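Local atomic coordinates of intramolecular trans-sialidase (Macrobdella decora, PDB entry 3SLI), a protein that cleaves sialic acid from sialoglycoconjugates by an intramolecular trans-sialidase reaction, releasing 2,7-anhydro-Neu5Ac rather than free sialic acid. Residues Leu6-Asn11 against Ile172-Val177; Tyr20-Glu25 against Asp151-Gly156; Thr38-Tyr43 against Phe110-Leu115. One frame throughout, in Å; residues are numbered along the deposited sequence.

Contact 1: Leu6-Asn11 against Ile172-Val177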
loop_
_atom_site.group_PDB
_atom_site.type_symbol
_atom_site.label_atom_id
_atom_site.label_comp_id
_atom_site.label_asym_id
_atom_site.label_seq_id
_atom_site.Cartn_x
_atom_site.Cartn_y
_atom_site.Cartn_z
ATOM N N LEU A 6 5.890 -10.093 38.776
ATOM C CA LEU A 6 6.931 -10.992 39.257
ATOM C C LEU A 6 8.297 -10.327 39.154
ATOM O O LEU A 6 9.192 -10.604 39.947
ATOM C CB LEU A 6 6.962 -12.281 38.420
ATOM C CG LEU A 6 5.721 -13.171 38.369
ATOM C CD1 LEU A 6 6.030 -14.424 37.555
ATOM C CD2 LEU A 6 5.274 -13.538 39.795
ATOM N N MET A 7 8.444 -9.420 38.191
ATOM C CA MET A 7 9.723 -8.771 37.964
ATOM C C MET A 7 9.517 -7.467 37.206
ATOM O O MET A 7 8.647 -7.380 36.343
ATOM C CB MET A 7 10.587 -9.725 37.127
ATOM C CG MET A 7 12.034 -9.340 36.926
ATOM S SD MET A 7 12.868 -10.586 35.883
ATOM C CE MET A 7 13.316 -11.842 37.107
ATOM N N GLU A 8 10.298 -6.452 37.553
ATOM C CA GLU A 8 10.229 -5.165 36.887
ATOM C C GLU A 8 11.627 -4.586 36.881
ATOM O O GLU A 8 12.377 -4.740 37.848
ATOM C CB GLU A 8 9.261 -4.210 37.587
ATOM C CG GLU A 8 9.138 -2.872 36.867
ATOM C CD GLU A 8 8.114 -1.933 37.479
ATOM O OE1 GLU A 8 7.049 -2.405 37.931
ATOM O OE2 GLU A 8 8.369 -0.709 37.480
ATOM N N LYS A 9 11.991 -3.954 35.774
ATOM C CA LYS A 9 13.310 -3.359 35.632
ATOM C C LYS A 9 13.142 -2.099 34.794
ATOM O O LYS A 9 12.232 -2.015 33.964
ATOM C CB LYS A 9 14.259 -4.348 34.950
ATOM C CG LYS A 9 15.709 -4.241 35.389
ATOM C CD LYS A 9 15.902 -4.729 36.818
ATOM C CE LYS A 9 17.367 -4.696 37.206
ATOM N NZ LYS A 9 17.951 -3.342 37.033
ATOM N N ASN A 10 14.040 -1.142 34.976
ATOM C CA ASN A 10 13.936 0.124 34.270
ATOM C C ASN A 10 15.293 0.669 33.813
ATOM O O ASN A 10 16.304 0.476 34.488
ATOM C CB ASN A 10 13.218 1.122 35.195
ATOM C CG ASN A 10 13.171 2.519 34.635
ATOM O OD1 ASN A 10 13.856 3.416 35.128
ATOM N ND2 ASN A 10 12.351 2.725 33.613
ATOM N N ASN A 11 15.299 1.319 32.647
ATOM C CA ASN A 11 16.490 1.933 32.049
ATOM C C ASN A 11 17.744 1.062 32.033
ATOM O O ASN A 11 18.763 1.405 32.632
ATOM C CB ASN A 11 16.783 3.290 32.709
ATOM C CG ASN A 11 15.602 4.258 32.613
ATOM O OD1 ASN A 11 14.736 4.125 31.741
ATOM N ND2 ASN A 11 15.558 5.229 33.517
ATOM N N ILE A 172 16.720 -1.101 27.132
ATOM C CA ILE A 172 15.427 -1.646 27.523
ATOM C C ILE A 172 14.917 -0.540 28.461
ATOM O O ILE A 172 15.418 -0.381 29.579
ATOM C CB ILE A 172 15.536 -2.986 28.297
ATOM C CG1 ILE A 172 16.170 -4.075 27.421
ATOM C CG2 ILE A 172 14.148 -3.437 28.758
ATOM C CD1 ILE A 172 15.375 -4.419 26.181
ATOM N N GLY A 173 14.003 0.283 27.957
ATOM C CA GLY A 173 13.464 1.373 28.749
ATOM C C GLY A 173 12.738 0.891 29.988
ATOM O O GLY A 173 12.908 1.446 31.079
ATOM N N ASP A 174 11.959 -0.173 29.835
ATOM C CA ASP A 174 11.205 -0.715 30.946
ATOM C C ASP A 174 10.716 -2.110 30.604
ATOM O O ASP A 174 10.506 -2.432 29.435
ATOM C CB ASP A 174 9.995 0.191 31.228
ATOM C CG ASP A 174 9.390 -0.038 32.603
ATOM O OD1 ASP A 174 9.896 0.557 33.585
ATOM O OD2 ASP A 174 8.411 -0.810 32.703
ATOM N N ILE A 175 10.604 -2.954 31.623
ATOM C CA ILE A 175 10.077 -4.296 31.459
ATOM C C ILE A 175 9.295 -4.670 32.713
ATOM O O ILE A 175 9.721 -4.377 33.830
ATOM C CB ILE A 175 11.162 -5.379 31.185
ATOM C CG1 ILE A 175 10.472 -6.733 30.975
ATOM C CG2 ILE A 175 12.182 -5.455 32.326
ATOM C CD1 ILE A 175 11.407 -7.877 30.689
ATOM N N LYS A 176 8.123 -5.254 32.503
ATOM C CA LYS A 176 7.247 -5.708 33.574
ATOM C C LYS A 176 6.780 -7.097 33.175
ATOM O O LYS A 176 6.322 -7.306 32.044
ATOM C CB LYS A 176 6.027 -4.792 33.718
ATOM C CG LYS A 176 6.301 -3.459 34.389
ATOM C CD LYS A 176 5.038 -2.617 34.431
ATOM C CE LYS A 176 5.238 -1.352 35.256
ATOM N NZ LYS A 176 6.329 -0.479 34.727
ATOM N N VAL A 177 6.945 -8.051 34.084
ATOM C CA VAL A 177 6.541 -9.431 33.848
ATOM C C VAL A 177 5.451 -9.756 34.870
ATOM O O VAL A 177 5.688 -9.638 36.080
ATOM C CB VAL A 177 7.736 -10.406 34.049
ATOM C CG1 VAL A 177 7.323 -11.831 33.724
ATOM C CG2 VAL A 177 8.918 -9.985 33.192
#

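Contact 2: Tyr20-Glu25 against Asp151-Gly156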
loop_
_atom_site.group_PDB
_atom_site.type_symbol
_atom_site.label_atom_id
_atom_site.label_comp_id
_atom_site.label_asym_id
_atom_site.label_seq_id
_atom_site.Cartn_x
_atom_site.Cartn_y
_atom_site.Cartn_z
ATOM N N TYR A 20 22.013 -9.102 29.297
ATOM C CA TYR A 20 21.926 -8.626 30.681
ATOM C C TYR A 20 21.222 -9.698 31.498
ATOM O O TYR A 20 20.106 -10.093 31.169
ATOM C CB TYR A 20 21.137 -7.310 30.753
ATOM C CG TYR A 20 21.167 -6.643 32.114
ATOM C CD1 TYR A 20 20.252 -6.995 33.111
ATOM C CD2 TYR A 20 22.110 -5.651 32.404
ATOM C CE1 TYR A 20 20.274 -6.370 34.370
ATOM C CE2 TYR A 20 22.141 -5.025 33.651
ATOM C CZ TYR A 20 21.218 -5.387 34.628
ATOM O OH TYR A 20 21.231 -4.747 35.845
ATOM N N SER A 21 21.871 -10.156 32.566
ATOM C CA SER A 21 21.317 -11.198 33.423
ATOM C C SER A 21 20.322 -10.708 34.473
ATOM O O SER A 21 20.605 -9.776 35.221
ATOM C CB SER A 21 22.441 -11.956 34.124
ATOM O OG SER A 21 21.905 -12.883 35.060
ATOM N N LEU A 22 19.165 -11.360 34.533
ATOM C CA LEU A 22 18.126 -11.033 35.507
ATOM C C LEU A 22 17.986 -12.190 36.504
ATOM O O LEU A 22 16.980 -12.303 37.214
ATOM C CB LEU A 22 16.791 -10.805 34.802
ATOM C CG LEU A 22 16.719 -9.567 33.913
ATOM C CD1 LEU A 22 15.362 -9.494 33.248
ATOM C CD2 LEU A 22 16.993 -8.327 34.746
ATOM N N ASP A 23 18.999 -13.054 36.536
ATOM C CA ASP A 23 19.014 -14.216 37.416
ATOM C C ASP A 23 18.972 -13.868 38.908
ATOM O O ASP A 23 18.430 -14.639 39.694
ATOM C CB ASP A 23 20.243 -15.102 37.122
ATOM C CG ASP A 23 20.243 -15.680 35.700
ATOM O OD1 ASP A 23 19.240 -15.526 34.978
ATOM O OD2 ASP A 23 21.256 -16.299 35.303
ATOM N N GLN A 24 19.533 -12.722 39.299
ATOM C CA GLN A 24 19.539 -12.335 40.712
ATOM C C GLN A 24 18.292 -11.588 41.197
ATOM O O GLN A 24 18.209 -11.242 42.379
ATOM C CB GLN A 24 20.822 -11.559 41.095
ATOM C CG GLN A 24 20.968 -10.097 40.578
ATOM C CD GLN A 24 20.104 -9.032 41.303
ATOM O OE1 GLN A 24 19.729 -8.016 40.703
ATOM N NE2 GLN A 24 19.814 -9.252 42.584
ATOM N N GLU A 25 17.343 -11.317 40.301
ATOM C CA GLU A 25 16.120 -10.621 40.693
ATOM C C GLU A 25 15.327 -11.499 41.652
ATOM O O GLU A 25 15.293 -12.723 41.501
ATOM C CB GLU A 25 15.257 -10.279 39.474
ATOM C CG GLU A 25 15.887 -9.280 38.509
ATOM C CD GLU A 25 16.085 -7.911 39.124
ATOM O OE1 GLU A 25 15.114 -7.358 39.690
ATOM O OE2 GLU A 25 17.213 -7.386 39.041
ATOM N N ASP A 151 17.442 -22.297 33.322
ATOM C CA ASP A 151 18.476 -21.868 34.258
ATOM C C ASP A 151 18.849 -20.393 34.131
ATOM O O ASP A 151 19.857 -19.956 34.688
ATOM C CB ASP A 151 19.738 -22.737 34.085
ATOM C CG ASP A 151 20.454 -22.503 32.745
ATOM O OD1 ASP A 151 19.912 -21.800 31.863
ATOM O OD2 ASP A 151 21.577 -23.024 32.579
ATOM N N ASN A 152 18.057 -19.624 33.388
ATOM C CA ASN A 152 18.375 -18.214 33.212
ATOM C C ASN A 152 17.205 -17.373 32.713
ATOM O O ASN A 152 16.257 -17.888 32.111
ATOM C CB ASN A 152 19.572 -18.050 32.254
ATOM C CG ASN A 152 19.176 -18.184 30.779
ATOM O OD1 ASN A 152 18.814 -17.197 30.135
ATOM N ND2 ASN A 152 19.243 -19.398 30.248
ATOM N N VAL A 153 17.281 -16.081 33.021
ATOM C CA VAL A 153 16.311 -15.078 32.604
ATOM C C VAL A 153 17.258 -14.012 32.077
ATOM O O VAL A 153 18.096 -13.489 32.825
ATOM C CB VAL A 153 15.486 -14.506 33.783
ATOM C CG1 VAL A 153 14.524 -13.433 33.267
ATOM C CG2 VAL A 153 14.706 -15.619 34.471
ATOM N N THR A 154 17.148 -13.712 30.787
ATOM C CA THR A 154 18.049 -12.764 30.149
ATOM C C THR A 154 17.354 -11.698 29.301
ATOM O O THR A 154 16.330 -11.941 28.661
ATOM C CB THR A 154 19.079 -13.531 29.252
ATOM O OG1 THR A 154 19.781 -14.498 30.045
ATOM C CG2 THR A 154 20.090 -12.582 28.621
ATOM N N LEU A 155 17.957 -10.520 29.306
ATOM C CA LEU A 155 17.496 -9.372 28.544
ATOM C C LEU A 155 18.531 -9.173 27.426
ATOM O O LEU A 155 19.734 -9.360 27.647
ATOM C CB LEU A 155 17.511 -8.146 29.464
ATOM C CG LEU A 155 16.289 -7.277 29.752
ATOM C CD1 LEU A 155 15.048 -8.113 29.946
ATOM C CD2 LEU A 155 16.593 -6.392 30.968
ATOM N N GLY A 156 18.060 -8.841 26.224
ATOM C CA GLY A 156 18.957 -8.581 25.105
ATOM C C GLY A 156 19.652 -9.743 24.421
ATOM O O GLY A 156 20.646 -9.547 23.718
HETATM O O HOH W 1 21.042 -14.459 32.463
#

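Contact 3: Thr38-Tyr43 against Phe110-Leu115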
loop_
_atom_site.group_PDB
_atom_site.type_symbol
_atom_site.label_atom_id
_atom_site.label_comp_id
_atom_site.label_asym_id
_atom_site.label_seq_id
_atom_site.Cartn_x
_atom_site.Cartn_y
_atom_site.Cartn_z
ATOM N N THR A 38 2.120 -12.314 31.245
ATOM C CA THR A 38 2.178 -11.191 30.319
ATOM C C THR A 38 3.522 -10.488 30.461
ATOM O O THR A 38 4.015 -10.301 31.572
ATOM C CB THR A 38 1.069 -10.140 30.627
ATOM O OG1 THR A 38 -0.207 -10.791 30.736
ATOM C CG2 THR A 38 0.998 -9.098 29.511
ATOM N N ILE A 39 4.141 -10.142 29.339
ATOM C CA ILE A 39 5.406 -9.422 29.370
ATOM C C ILE A 39 5.223 -8.174 28.536
ATOM O O ILE A 39 4.701 -8.233 27.423
ATOM C CB ILE A 39 6.602 -10.215 28.778
ATOM C CG1 ILE A 39 6.873 -11.491 29.579
ATOM C CG2 ILE A 39 7.851 -9.342 28.781
ATOM C CD1 ILE A 39 6.183 -12.709 29.024
ATOM N N ILE A 40 5.577 -7.037 29.106
ATOM C CA ILE A 40 5.474 -5.791 28.378
ATOM C C ILE A 40 6.775 -5.039 28.548
ATOM O O ILE A 40 7.310 -4.934 29.658
ATOM C CB ILE A 40 4.238 -4.943 28.812
ATOM C CG1 ILE A 40 4.364 -3.517 28.280
ATOM C CG2 ILE A 40 4.058 -4.959 30.308
ATOM C CD1 ILE A 40 3.046 -2.889 28.001
ATOM N N LEU A 41 7.333 -4.579 27.435
ATOM C CA LEU A 41 8.576 -3.846 27.507
ATOM C C LEU A 41 8.733 -2.753 26.472
ATOM O O LEU A 41 8.157 -2.806 25.382
ATOM C CB LEU A 41 9.789 -4.786 27.496
ATOM C CG LEU A 41 10.208 -5.683 26.334
ATOM C CD1 LEU A 41 11.651 -6.086 26.585
ATOM C CD2 LEU A 41 9.333 -6.923 26.231
ATOM N N SER A 42 9.473 -1.732 26.879
ATOM C CA SER A 42 9.782 -0.564 26.073
ATOM C C SER A 42 11.264 -0.712 25.731
ATOM O O SER A 42 12.075 -0.964 26.618
ATOM C CB SER A 42 9.561 0.688 26.935
ATOM O OG SER A 42 9.838 1.882 26.229
ATOM N N TYR A 43 11.629 -0.561 24.462
ATOM C CA TYR A 43 13.036 -0.703 24.074
ATOM C C TYR A 43 13.402 0.237 22.937
ATOM O O TYR A 43 12.528 0.709 22.208
ATOM C CB TYR A 43 13.329 -2.141 23.606
ATOM C CG TYR A 43 12.809 -2.417 22.207
ATOM C CD1 TYR A 43 11.500 -2.840 22.008
ATOM C CD2 TYR A 43 13.601 -2.158 21.071
ATOM C CE1 TYR A 43 10.977 -2.986 20.723
ATOM C CE2 TYR A 43 13.083 -2.299 19.780
ATOM C CZ TYR A 43 11.772 -2.712 19.617
ATOM O OH TYR A 43 11.221 -2.821 18.364
ATOM N N PHE A 110 11.865 4.697 20.782
ATOM C CA PHE A 110 11.382 3.577 21.581
ATOM C C PHE A 110 10.107 2.972 21.017
ATOM O O PHE A 110 9.246 3.678 20.487
ATOM C CB PHE A 110 11.101 4.020 23.024
ATOM C CG PHE A 110 12.325 4.116 23.885
ATOM C CD1 PHE A 110 13.132 5.250 23.853
ATOM C CD2 PHE A 110 12.671 3.069 24.735
ATOM C CE1 PHE A 110 14.274 5.339 24.659
ATOM C CE2 PHE A 110 13.805 3.144 25.542
ATOM C CZ PHE A 110 14.611 4.281 25.506
ATOM N N ASN A 111 9.997 1.656 21.117
ATOM C CA ASN A 111 8.804 0.953 20.682
ATOM C C ASN A 111 8.338 0.250 21.951
ATOM O O ASN A 111 9.155 -0.050 22.831
ATOM C CB ASN A 111 9.115 -0.083 19.591
ATOM C CG ASN A 111 9.559 0.559 18.275
ATOM O OD1 ASN A 111 10.717 0.950 18.122
ATOM N ND2 ASN A 111 8.647 0.640 17.319
ATOM N N THR A 112 7.038 0.034 22.074
ATOM C CA THR A 112 6.494 -0.634 23.245
ATOM C C THR A 112 5.766 -1.873 22.754
ATOM O O THR A 112 4.852 -1.788 21.925
ATOM C CB THR A 112 5.546 0.299 24.030
ATOM O OG1 THR A 112 6.162 1.589 24.174
ATOM C CG2 THR A 112 5.264 -0.277 25.426
ATOM N N VAL A 113 6.182 -3.030 23.260
ATOM C CA VAL A 113 5.603 -4.304 22.848
ATOM C C VAL A 113 5.094 -5.135 24.031
ATOM O O VAL A 113 5.448 -4.866 25.186
ATOM C CB VAL A 113 6.646 -5.128 22.032
ATOM C CG1 VAL A 113 7.231 -4.260 20.937
ATOM C CG2 VAL A 113 7.766 -5.649 22.939
ATOM N N ALA A 114 4.279 -6.143 23.731
ATOM C CA ALA A 114 3.725 -7.014 24.758
ATOM C C ALA A 114 3.342 -8.377 24.219
ATOM O O ALA A 114 2.886 -8.513 23.082
ATOM C CB ALA A 114 2.495 -6.370 25.410
ATOM N N LEU A 115 3.556 -9.391 25.045
ATOM C CA LEU A 115 3.175 -10.744 24.700
ATOM C C LEU A 115 2.274 -11.211 25.832
ATOM O O LEU A 115 2.621 -11.082 27.011
ATOM C CB LEU A 115 4.379 -11.682 24.604
ATOM C CG LEU A 115 3.840 -13.114 24.570
ATOM C CD1 LEU A 115 3.444 -13.496 23.155
ATOM C CD2 LEU A 115 4.821 -14.077 25.163
HETATM O O HOH W 2 7.148 3.104 26.239
#

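Contact 1: Leu6-Asn11 against Ile172-Val177
An antiparallel strand pair in the N-terminal, concanavalin-like domain carries a classic beta bulge, where Leu6 and Met7 both face Val177. Leu6 N donates to Val177 O at 2.7 Å, while the bond from Met7 N to the same oxygen is weak. Beyond the bulge the pairing is regular: Lys9 N and Ile175 O, and Ile175 N and Lys9 O, bond reciprocally at 3.0 Å. On the face of Glu8, Asn10, Asp174 and Lys176 the contact is polar and partly ionic. The Glu8 and Lys176 side chains run side by side in the same direction, and the weak bridge from Lys176 NZ to Glu8 OE2 spans 3.4 Å. The lysine turns at its last torsion (chi4 59°), and NZ also reaches Asp174 OD2 at 2.9 Å from the syn side. This network places one ammonium between two carboxylates of one lectin-like sheet, which would probably ease their mutual repulsion. Asn10 ND2 makes a long bond, 3.3 Å, to the anti lone pair of Asp174 OD1, which is tilted from the amide plane. On the other face Met7, Ile175 and Val177 are buried, while the Lys9 chain runs off toward Glu25; Ile175 CG2 lies 3.5 Å from Lys9 CB, and Ile175 also packs on Leu155.

Contact 2: Tyr20-Glu25 against Asp151-Gly156
Leu155, Leu22 and Tyr20 carry the contact where Tyr20-Glu25 lies along Asp151-Gly156, the antiparallel edge pair of a six-stranded sheet. Leu155 and Tyr20 form a hydrogen-bonded pair: Leu155 N donates to Tyr20 O at 2.9 Å, whereas the return bond from Tyr20 N is weak and bent. Their side chains meet at the base, CB to CB at 3.9 Å. The tyrosine ring then leads away, with CG opposite the backbone nitrogen (chi1 -172°), and Leu22 CD2 of its own segment sits at the ring edge, in plane. Beyond the pair the ring packs on Lys9 and Val12 of strand 5-14.

Leu22 points at the partner strand. Its CD1 methyl touches Leu155 CD1 at 3.6 Å, and its CB lies 3.8 Å from Val153 CG1, the leucine and valine side chains crossing at about a right angle. Val153 and Leu155 also rest on Phe55 of the next strand. Leu22 N continues the pairing to Val153 O at 2.9 Å, after which the backbone swings off in a type I turn from Leu22 to Glu25.

Asp23 takes over where the strand stops. With its carboxylate beside its own backbone nitrogen (chi1 -63°), OD1 receives Val153 N at 2.8 Å, met nearly head-on. Ser21 OG accepts Asp23 N in an ST turn, fixing the start of the bend. A water donates to Thr154 OG1 at 2.7 Å and weakly to Asp23 OD1; Thr154 OG1 itself donates to Asn152 OD1.

The carboxylate thus stands in for the backbone carbonyl that a longer strand would supply, so the edge pairing extends one bond beyond the regular strand, into the turn. The Val153 N-H would be expected to stabilise its negative charge, with a weak share from the water.

Contact 3: Thr38-Tyr43 against Phe110-Leu115
Six backbone hydrogen bonds join Thr38-Tyr43 to Phe110-Leu115, two each for the antiparallel pairs Ile39-Leu115, Leu41-Val113 and Tyr43-Asn111. Leu41 N reaches Val113 O at 2.9 Å, for example, and the segment axes run 169° apart. Between them the alpha carbons of the non-hydrogen-bonded pairs approach carbonyl oxygens, as Ala114 CA does Ile39 O at 3.1 Å.

Side chains follow on the face of Ile39, Leu41, Tyr43, Asn111, Val113 and Leu115. Leu41 CD2 meets Val113 CG2 at 3.9 Å. The Tyr43 ring comes back over the partner strand, its first torsion (chi1 76°) tucking it above its own main chain, flanked by N and C. Its CE1 reaches Asn111 CB at 3.6 Å, and Val113 CG1 meets the ring edge in plane, the tyrosine and valine side chains crossing nearly at right angles. On the other face Ile40 CB lies 4.1 Å from Ala114 CB, and Ser42 OG sits 3.4 Å from Phe110 CD2. A water 3.0 Å from Ser42 OG and 2.7 Å from Thr112 OG1 is hydrogen-bonded to both hydroxyls.

The outer shell differs on the two faces. Leu54 and Phe55 of strand 51-58 and Ile71 of strand 67-74 cover the Leu41 and Tyr43 face, as expected for the two packed sheets of a lectin-like sandwich. Helix 184-191 covers the Thr38, Ile40 and Ala114 end of the other face. Thr112 OG1 is bonded to Thr194, and Thr38 OG1 to the backbone of Asn180 and Leu182, tying both strands to the segment that carries the helix.

With six backbone bonds made between the strands, the inward face can be largely apolar, with Asn111 and the Tyr43 hydroxyl at one end, while the serine and threonine hydroxyls find partners in water and in residues 180-194 of the same chain.

In the fold
Contacts 1 and 3 lie in one sheet, their centres about 9 Å apart, since strands 170-178 and 37-45 are neighbours in it; the backbones of Asp174 and Lys176 pair with those of Ser42 and Ile40. Contact 2 edges the second sheet and touches contact 1 where Met7 packs on Glu25, but does not touch contact 3, its centre about 17 Å away. Contact 3 is buried and chiefly apolar, lying between the second sheet and a helix. Contacts 1 and 2 are partly buried: each has an apolar inward side, but contact 1 carries a salt-bridge network outward, and contact 2 an aspartate and a water at a strand end.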